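Local coordinates for protein BauA (Acinetobacter baumannii, PDB 6HCP) that probably carries iron-loaded siderophore, namely ferric preacinetobactin, across the outer membrane as a TonB-dependent receptor, at residues G95-W100 with A215-Q220; F127-P132 with D249-V254. All blocks are in the same frame, centred on the assembly; numbering follows the deposited sequence.

Contact 1. Residues G95-W100 with A215-Q220; sequences GASGGW and AAVNDQ
The carboxamide of Gln-220 reaches Ser-97 at two places, its hydroxyl and its backbone carbonyl, and these two hydrogen bonds carry the polar part of the contact. Ser-97 OG donates to Gln-220 OE1 over 2.7 Å, lying in the carbonyl plane with a C=O...O angle of 153°. The second bond is less regular: Gln-220 NE2 gives a proton to Ser-97 O at 3.1 Å, with an N-H...O angle of 146° and the donor standing well above the plane of that carbonyl. Because both ends of one amide are used, as donor and as acceptor, the pair fixes which way round the group is turned. Its reach comes from an extended side chain, CG anti to the backbone N (chi1 -173°). Each side has a further polar partner, Lys-222 NZ at Ser-97 OG and Gly-253 O at Gln-220 NE2.

Van der Waals contact is small. Val-217 turns its CG2 methyl to Ser-97, 3.7 Å from CB, while CA of Gly-98 lies 3.7 Å from Gln-220 NE2, beside the amide.

Val-217 and Gln-220 are the ends of a type II beta turn, closed by Gln-220 N to Val-217 O at 3.1 Å, which places both side chains on the Ser-97 side. This turn lies in the loop joining the antiparallel barrel strands 202-212 and 221-234; facing it is the plug-domain loop between strands 91-92 and 105-106, whose Gly-98 also bonds through its backbone to Thr-255.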
ATOM      1  N   GLY A  95      15.842  12.497  -8.113  1.00 23.35           N
ATOM      2  CA  GLY A  95      14.733  12.189  -7.190  1.00 24.02           C
ATOM      3  C   GLY A  95      15.130  11.388  -5.955  1.00 27.29           C
ATOM      4  O   GLY A  95      14.258  10.872  -5.261  1.00 27.30           O
ATOM      5  N   ALA A  96      16.416  11.386  -5.588  1.00 24.50           N
ATOM      6  CA  ALA A  96      16.868  10.709  -4.382  1.00 25.34           C
ATOM      7  C   ALA A  96      16.366  11.464  -3.150  1.00 26.27           C
ATOM      8  O   ALA A  96      16.126  12.687  -3.181  1.00 25.38           O
ATOM      9  CB  ALA A  96      18.377  10.586  -4.364  1.00 28.58           C
ATOM     10  N   SER A  97      16.207  10.712  -2.060  1.00 25.68           N
ATOM     11  CA  SER A  97      15.887  11.270  -0.764  1.00 25.51           C
ATOM     12  C   SER A  97      17.166  11.468   0.057  1.00 21.06           C
ATOM     13  O   SER A  97      17.974  10.554   0.191  1.00 25.10           O
ATOM     14  CB  SER A  97      14.906  10.359  -0.013  1.00 26.87           C
ATOM     15  OG  SER A  97      14.795  10.771   1.344  1.00 27.14           O
ATOM     16  N   GLY A  98      17.301  12.641   0.681  1.00 23.60           N
ATOM     17  CA  GLY A  98      18.342  12.880   1.661  1.00 25.75           C
ATOM     18  C   GLY A  98      19.735  12.890   1.052  1.00 24.13           C
ATOM     19  O   GLY A  98      20.696  12.497   1.693  1.00 24.17           O
ATOM     20  N   GLY A  99      19.856  13.459  -0.151  1.00 24.32           N
ATOM     21  CA  GLY A  99      21.155  13.756  -0.722  1.00 23.96           C
ATOM     22  C   GLY A  99      21.815  14.916   0.008  1.00 26.38           C
ATOM     23  O   GLY A  99      21.183  15.611   0.821  1.00 25.89           O
ATOM     24  N   TRP A 100      23.089  15.144  -0.313  1.00 25.14           N
ATOM     25  CA  TRP A 100      23.835  16.245   0.292  1.00 25.74           C
ATOM     26  C   TRP A 100      23.483  17.595  -0.347  1.00 28.22           C
ATOM     27  O   TRP A 100      23.844  18.646   0.181  1.00 27.72           O
ATOM     28  CB  TRP A 100      25.333  15.947   0.248  1.00 24.53           C
ATOM     29  CG  TRP A 100      25.839  15.524  -1.094  1.00 25.24           C
ATOM     30  CD1 TRP A 100      26.018  14.253  -1.553  1.00 25.72           C
ATOM     31  CD2 TRP A 100      26.284  16.395  -2.148  1.00 23.81           C
ATOM     32  NE1 TRP A 100      26.520  14.273  -2.825  1.00 23.63           N
ATOM     33  CE2 TRP A 100      26.772  15.570  -3.181  1.00 22.48           C
ATOM     34  CE3 TRP A 100      26.405  17.783  -2.276  1.00 26.31           C
ATOM     35  CZ2 TRP A 100      27.239  16.091  -4.384  1.00 27.00           C
ATOM     36  CZ3 TRP A 100      26.870  18.299  -3.471  1.00 27.47           C
ATOM     37  CH2 TRP A 100      27.254  17.462  -4.519  1.00 26.80           C
ATOM     38  N   ALA A 215      13.079   9.763   8.393  1.00 28.61           N
ATOM     39  CA  ALA A 215      12.472   9.998   7.081  1.00 28.88           C
ATOM     40  C   ALA A 215      12.075   8.648   6.480  1.00 28.94           C
ATOM     41  O   ALA A 215      12.002   7.641   7.197  1.00 29.03           O
ATOM     42  CB  ALA A 215      13.448  10.730   6.172  1.00 36.62           C
ATOM     43  N   ALA A 216      11.819   8.633   5.163  1.00 26.68           N
ATOM     44  CA  ALA A 216      11.187   7.474   4.536  1.00 26.55           C
ATOM     45  C   ALA A 216      12.224   6.431   4.135  1.00 31.43           C
ATOM     46  O   ALA A 216      11.902   5.270   3.924  1.00 29.94           O
ATOM     47  CB  ALA A 216      10.357   7.904   3.365  1.00 29.75           C
ATOM     48  N   VAL A 217      13.486   6.841   4.025  1.00 27.98           N
ATOM     49  CA  VAL A 217      14.555   5.916   3.739  1.00 26.37           C
ATOM     50  C   VAL A 217      14.992   5.241   5.043  1.00 27.95           C
ATOM     51  O   VAL A 217      15.117   5.918   6.067  1.00 28.06           O
ATOM     52  CB  VAL A 217      15.714   6.654   3.038  1.00 27.57           C
ATOM     53  CG1 VAL A 217      16.984   5.823   2.945  1.00 28.25           C
ATOM     54  CG2 VAL A 217      15.283   7.116   1.652  1.00 29.55           C
ATOM     55  N   ASN A 218      15.405   3.969   4.962  1.00 29.32           N
ATOM     56  CA  ASN A 218      15.945   3.257   6.140  1.00 30.52           C
ATOM     57  C   ASN A 218      17.124   4.029   6.745  1.00 36.58           C
ATOM     58  O   ASN A 218      18.054   4.399   6.037  1.00 30.89           O
ATOM     59  CB  ASN A 218      16.436   1.850   5.814  1.00 32.17           C
ATOM     60  CG  ASN A 218      15.334   0.890   5.408  1.00 39.24           C
ATOM     61  OD1 ASN A 218      14.156   1.142   5.636  1.00 47.54           O
ATOM     62  ND2 ASN A 218      15.715  -0.216   4.790  1.00 39.11           N
ATOM     63  N   ASP A 219      17.071   4.232   8.069  1.00 30.81           N
ATOM     64  CA  ASP A 219      18.170   4.796   8.858  1.00 31.03           C
ATOM     65  C   ASP A 219      18.538   6.213   8.380  1.00 29.12           C
ATOM     66  O   ASP A 219      19.633   6.695   8.659  1.00 29.79           O
ATOM     67  CB  ASP A 219      19.440   3.960   8.742  1.00 38.60           C
ATOM     68  CG  ASP A 219      19.338   2.607   9.426  1.00 58.74           C
ATOM     69  OD1 ASP A 219      18.535   2.502  10.382  1.00 50.12           O
ATOM     70  OD2 ASP A 219      19.970   1.648   8.912  1.00 54.15           O
ATOM     71  N   GLN A 220      17.595   6.897   7.740  1.00 26.33           N
ATOM     72  CA  GLN A 220      17.802   8.289   7.343  1.00 27.66           C
ATOM     73  C   GLN A 220      16.893   9.169   8.188  1.00 27.51           C
ATOM     74  O   GLN A 220      15.736   8.868   8.355  1.00 32.31           O
ATOM     75  CB  GLN A 220      17.481   8.456   5.860  1.00 27.22           C
ATOM     76  CG  GLN A 220      17.823   9.827   5.302  1.00 26.97           C
ATOM     77  CD  GLN A 220      17.586   9.860   3.810  1.00 24.86           C
ATOM     78  OE1 GLN A 220      16.484  10.155   3.355  1.00 27.59           O
ATOM     79  NE2 GLN A 220      18.608   9.491   3.037  1.00 25.73           N
TER

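Contact 2. Residues F127-P132 with D249-V254; sequences FYRTSP and DHVDGV. With EDO (1,2-ethanediol), chain Z.
Asp-249 OD2 is gripped twice, by Arg-129 NH2 at 2.9 Å and by O1 of a bound 1,2-ethanediol, which donates to it at 2.7 Å. The arginine nitrogen comes in on the syn side of the carboxylate, 26° out of its plane. Alongside, Arg-129 NE donates to Asp-249 OD1 at 3.0 Å with a fairly straight N-H...O angle of 164°, but meets that oxygen from above the carboxylate plane. The salt bridge is therefore bidentate and side-on, one nitrogen to each oxygen, although the two planes are 43° apart and the side chains cross at about a right angle. Bends at chi2 and chi3 of Arg-129 turn its NE edge to the aspartate. NH2 also donates to Gly-99 O, and the CG2 methyl of Val-251 approaches it obliquely at 3.6 Å.

The diol, probably from the crystallisation liquor, is held by Thr-285 OG1 too, and its O2 lies 3.6 Å from Tyr-128 CB. Asp-249 and Val-251 alternate with His-250 on strand 238-252, so both face Arg-129 while His-250 points away. A plug-loop arginine paired with an acid on the lumen side of a barrel strand fits the plug-in-barrel architecture of TonB-dependent receptors.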
ATOM      1  N   PHE A 127      23.122  27.308   0.142  1.00 25.15           N
ATOM      2  CA  PHE A 127      24.104  26.841  -0.837  1.00 25.24           C
ATOM      3  C   PHE A 127      23.612  25.594  -1.594  1.00 25.37           C
ATOM      4  O   PHE A 127      23.769  25.514  -2.791  1.00 22.95           O
ATOM      5  CB  PHE A 127      25.416  26.532  -0.126  1.00 26.32           C
ATOM      6  CG  PHE A 127      26.632  26.504  -1.014  1.00 28.08           C
ATOM      7  CD1 PHE A 127      27.221  27.681  -1.449  1.00 31.93           C
ATOM      8  CD2 PHE A 127      27.244  25.305  -1.351  1.00 25.75           C
ATOM      9  CE1 PHE A 127      28.408  27.650  -2.173  1.00 26.51           C
ATOM     10  CE2 PHE A 127      28.405  25.277  -2.104  1.00 29.75           C
ATOM     11  CZ  PHE A 127      28.983  26.455  -2.528  1.00 26.35           C
ATOM     12  N   TYR A 128      23.013  24.628  -0.886  1.00 22.47           N
ATOM     13  CA  TYR A 128      22.774  23.297  -1.463  1.00 26.30           C
ATOM     14  C   TYR A 128      21.305  22.855  -1.361  1.00 26.36           C
ATOM     15  O   TYR A 128      20.882  21.988  -2.127  1.00 25.26           O
ATOM     16  CB  TYR A 128      23.650  22.251  -0.780  1.00 23.43           C
ATOM     17  CG  TYR A 128      25.061  22.131  -1.278  1.00 22.03           C
ATOM     18  CD1 TYR A 128      25.410  22.406  -2.593  1.00 26.23           C
ATOM     19  CD2 TYR A 128      26.074  21.787  -0.400  1.00 24.38           C
ATOM     20  CE1 TYR A 128      26.706  22.224  -3.048  1.00 25.49           C
ATOM     21  CE2 TYR A 128      27.362  21.547  -0.844  1.00 25.73           C
ATOM     22  CZ  TYR A 128      27.691  21.826  -2.156  1.00 25.11           C
ATOM     23  OH  TYR A 128      28.974  21.640  -2.553  1.00 26.80           O
ATOM     24  N   ARG A 129      20.569  23.305  -0.338  1.00 25.28           N
ATOM     25  CA  ARG A 129      19.140  22.957  -0.247  1.00 24.97           C
ATOM     26  C   ARG A 129      18.391  24.078   0.462  1.00 24.50           C
ATOM     27  O   ARG A 129      18.858  24.583   1.462  1.00 29.05           O
ATOM     28  CB  ARG A 129      18.941  21.622   0.485  1.00 25.75           C
ATOM     29  CG  ARG A 129      17.479  21.224   0.696  1.00 26.55           C
ATOM     30  CD  ARG A 129      17.290  19.714   0.606  1.00 33.22           C
ATOM     31  NE  ARG A 129      18.122  19.015   1.557  1.00 34.48           N
ATOM     32  CZ  ARG A 129      18.994  18.066   1.265  1.00 31.16           C
ATOM     33  NH1 ARG A 129      18.916  17.397   0.114  1.00 29.83           N
ATOM     34  NH2 ARG A 129      19.850  17.707   2.203  1.00 30.31           N
ATOM     35  N   THR A 130      17.235  24.442  -0.097  1.00 26.45           N
ATOM     36  CA  THR A 130      16.426  25.518   0.383  1.00 26.47           C
ATOM     37  C   THR A 130      15.026  24.994   0.714  1.00 29.32           C
ATOM     38  O   THR A 130      14.278  24.636  -0.188  1.00 26.11           O
ATOM     39  CB  THR A 130      16.374  26.675  -0.630  1.00 27.56           C
ATOM     40  OG1 THR A 130      17.707  27.160  -0.805  1.00 27.06           O
ATOM     41  CG2 THR A 130      15.481  27.804  -0.163  1.00 29.63           C
ATOM     42  N   SER A 131      14.630  25.127   1.989  1.00 29.06           N
ATOM     43  CA  SER A 131      13.232  24.871   2.390  1.00 28.35           C
ATOM     44  C   SER A 131      12.398  26.111   2.087  1.00 32.45           C
ATOM     45  O   SER A 131      12.848  27.242   2.260  1.00 30.23           O
ATOM     46  CB  SER A 131      13.133  24.443   3.852  1.00 34.05           C
ATOM     47  OG  SER A 131      11.868  23.828   4.105  1.00 31.90           O
ATOM     48  N   PRO A 132      11.230  25.965   1.440  1.00 27.95           N
ATOM     49  CA  PRO A 132      10.588  27.123   0.823  1.00 27.43           C
ATOM     50  C   PRO A 132       9.587  27.957   1.645  1.00 27.91           C
ATOM     51  O   PRO A 132       8.874  28.793   1.054  1.00 30.49           O
ATOM     52  CB  PRO A 132       9.830  26.495  -0.351  1.00 27.25           C
ATOM     53  CG  PRO A 132       9.495  25.101   0.122  1.00 31.10           C
ATOM     54  CD  PRO A 132      10.662  24.683   0.983  1.00 31.47           C
ATOM     55  N   ASP A 249      20.132  22.660   7.535  1.00 27.01           N
ATOM     56  CA  ASP A 249      19.741  21.431   6.840  1.00 29.43           C
ATOM     57  C   ASP A 249      20.701  20.345   7.312  1.00 31.17           C
ATOM     58  O   ASP A 249      21.931  20.530   7.282  1.00 31.41           O
ATOM     59  CB  ASP A 249      19.767  21.630   5.319  1.00 31.06           C
ATOM     60  CG  ASP A 249      19.448  20.374   4.512  1.00 34.09           C
ATOM     61  OD1 ASP A 249      18.255  20.121   4.290  1.00 36.85           O
ATOM     62  OD2 ASP A 249      20.365  19.568   4.304  1.00 47.30           O
ATOM     63  N   HIS A 250      20.145  19.244   7.827  0.50 27.00           N
ATOM     64  CA  HIS A 250      20.939  18.167   8.384  0.50 29.07           C
ATOM     65  C   HIS A 250      20.302  16.824   8.020  0.50 30.80           C
ATOM     66  O   HIS A 250      19.128  16.615   8.287  0.50 31.38           O
ATOM     67  CB  HIS A 250      21.071  18.321   9.906  0.50 31.52           C
ATOM     68  CG  HIS A 250      21.904  17.261  10.544  0.50 31.59           C
ATOM     69  ND1 HIS A 250      23.176  17.506  11.022  0.50 38.35           N
ATOM     70  CD2 HIS A 250      21.679  15.942  10.732  0.50 35.46           C
ATOM     71  CE1 HIS A 250      23.681  16.394  11.517  0.50 38.19           C
ATOM     72  NE2 HIS A 250      22.779  15.420  11.357  0.50 36.39           N
ATOM     73  N   VAL A 251      21.104  15.920   7.451  1.00 24.60           N
ATOM     74  CA  VAL A 251      20.644  14.568   7.133  1.00 24.53           C
ATOM     75  C   VAL A 251      21.615  13.585   7.778  1.00 27.09           C
ATOM     76  O   VAL A 251      22.811  13.643   7.561  1.00 27.80           O
ATOM     77  CB  VAL A 251      20.540  14.293   5.623  1.00 26.10           C
ATOM     78  CG1 VAL A 251      19.996  12.889   5.356  1.00 25.49           C
ATOM     79  CG2 VAL A 251      19.708  15.345   4.915  1.00 28.04           C
ATOM     80  N   ASP A 252      21.073  12.704   8.624  1.00 24.90           N
ATOM     81  CA  ASP A 252      21.769  11.511   9.089  1.00 25.47           C
ATOM     82  C   ASP A 252      21.363  10.360   8.166  1.00 27.87           C
ATOM     83  O   ASP A 252      20.201  10.247   7.819  1.00 26.89           O
ATOM     84  CB  ASP A 252      21.410  11.193  10.545  1.00 34.35           C
ATOM     85  CG  ASP A 252      21.994  12.159  11.571  1.00 41.00           C
ATOM     86  OD1 ASP A 252      23.144  12.576  11.394  1.00 45.48           O
ATOM     87  OD2 ASP A 252      21.266  12.535  12.508  1.00 55.64           O
ATOM     88  N   GLY A 253      22.338   9.564   7.728  1.00 27.25           N
ATOM     89  CA  GLY A 253      22.122   8.592   6.681  1.00 24.59           C
ATOM     90  C   GLY A 253      21.984   9.264   5.327  1.00 26.81           C
ATOM     91  O   GLY A 253      21.058   8.976   4.546  1.00 27.93           O
ATOM     92  N   VAL A 254      22.901  10.186   5.050  1.00 28.65           N
ATOM     93  CA  VAL A 254      22.901  10.931   3.789  1.00 27.41           C
ATOM     94  C   VAL A 254      23.193   9.965   2.628  1.00 25.80           C
ATOM     95  O   VAL A 254      24.012   9.028   2.746  1.00 26.04           O
ATOM     96  CB  VAL A 254      23.924  12.085   3.838  1.00 26.67           C
ATOM     97  CG1 VAL A 254      25.336  11.583   4.052  1.00 25.62           C
ATOM     98  CG2 VAL A 254      23.869  12.948   2.582  1.00 28.14           C
TER
HETATM   99  C1  EDO Z 823      23.341  19.732   2.868  1.00 32.69           C
HETATM  100  O1  EDO Z 823      23.040  19.613   4.278  1.00 49.30           O
HETATM  101  C2  EDO Z 823      22.226  20.448   2.165  1.00 44.80           C
HETATM  102  O2  EDO Z 823      22.243  21.843   2.520  1.00 55.23           O

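How the contacts relate
Contacts 1 and 2 are centred 10 Å apart and join through two probable hydrogen bonds: Gly-99 O to Arg-129 NH2 at 2.8 Å, and Gln-220 NE2 to Gly-253 O at 2.9 Å. The first ties the two plug segments, 95-100 and 127-132, to each other; the second ties the two barrel segments, 215-220 and 249-254. Packing also runs across from 95-100 to 249-254, with Gly-98 O 3.3 Å from Val-254 CG2. Both contacts thus belong to one continuous plug-barrel interface, and their segments alternate along the chain because both plug segments precede both barrel segments. A ring pair, Trp-100 edge-to-face with Tyr-128, adds a further link between the plug loops.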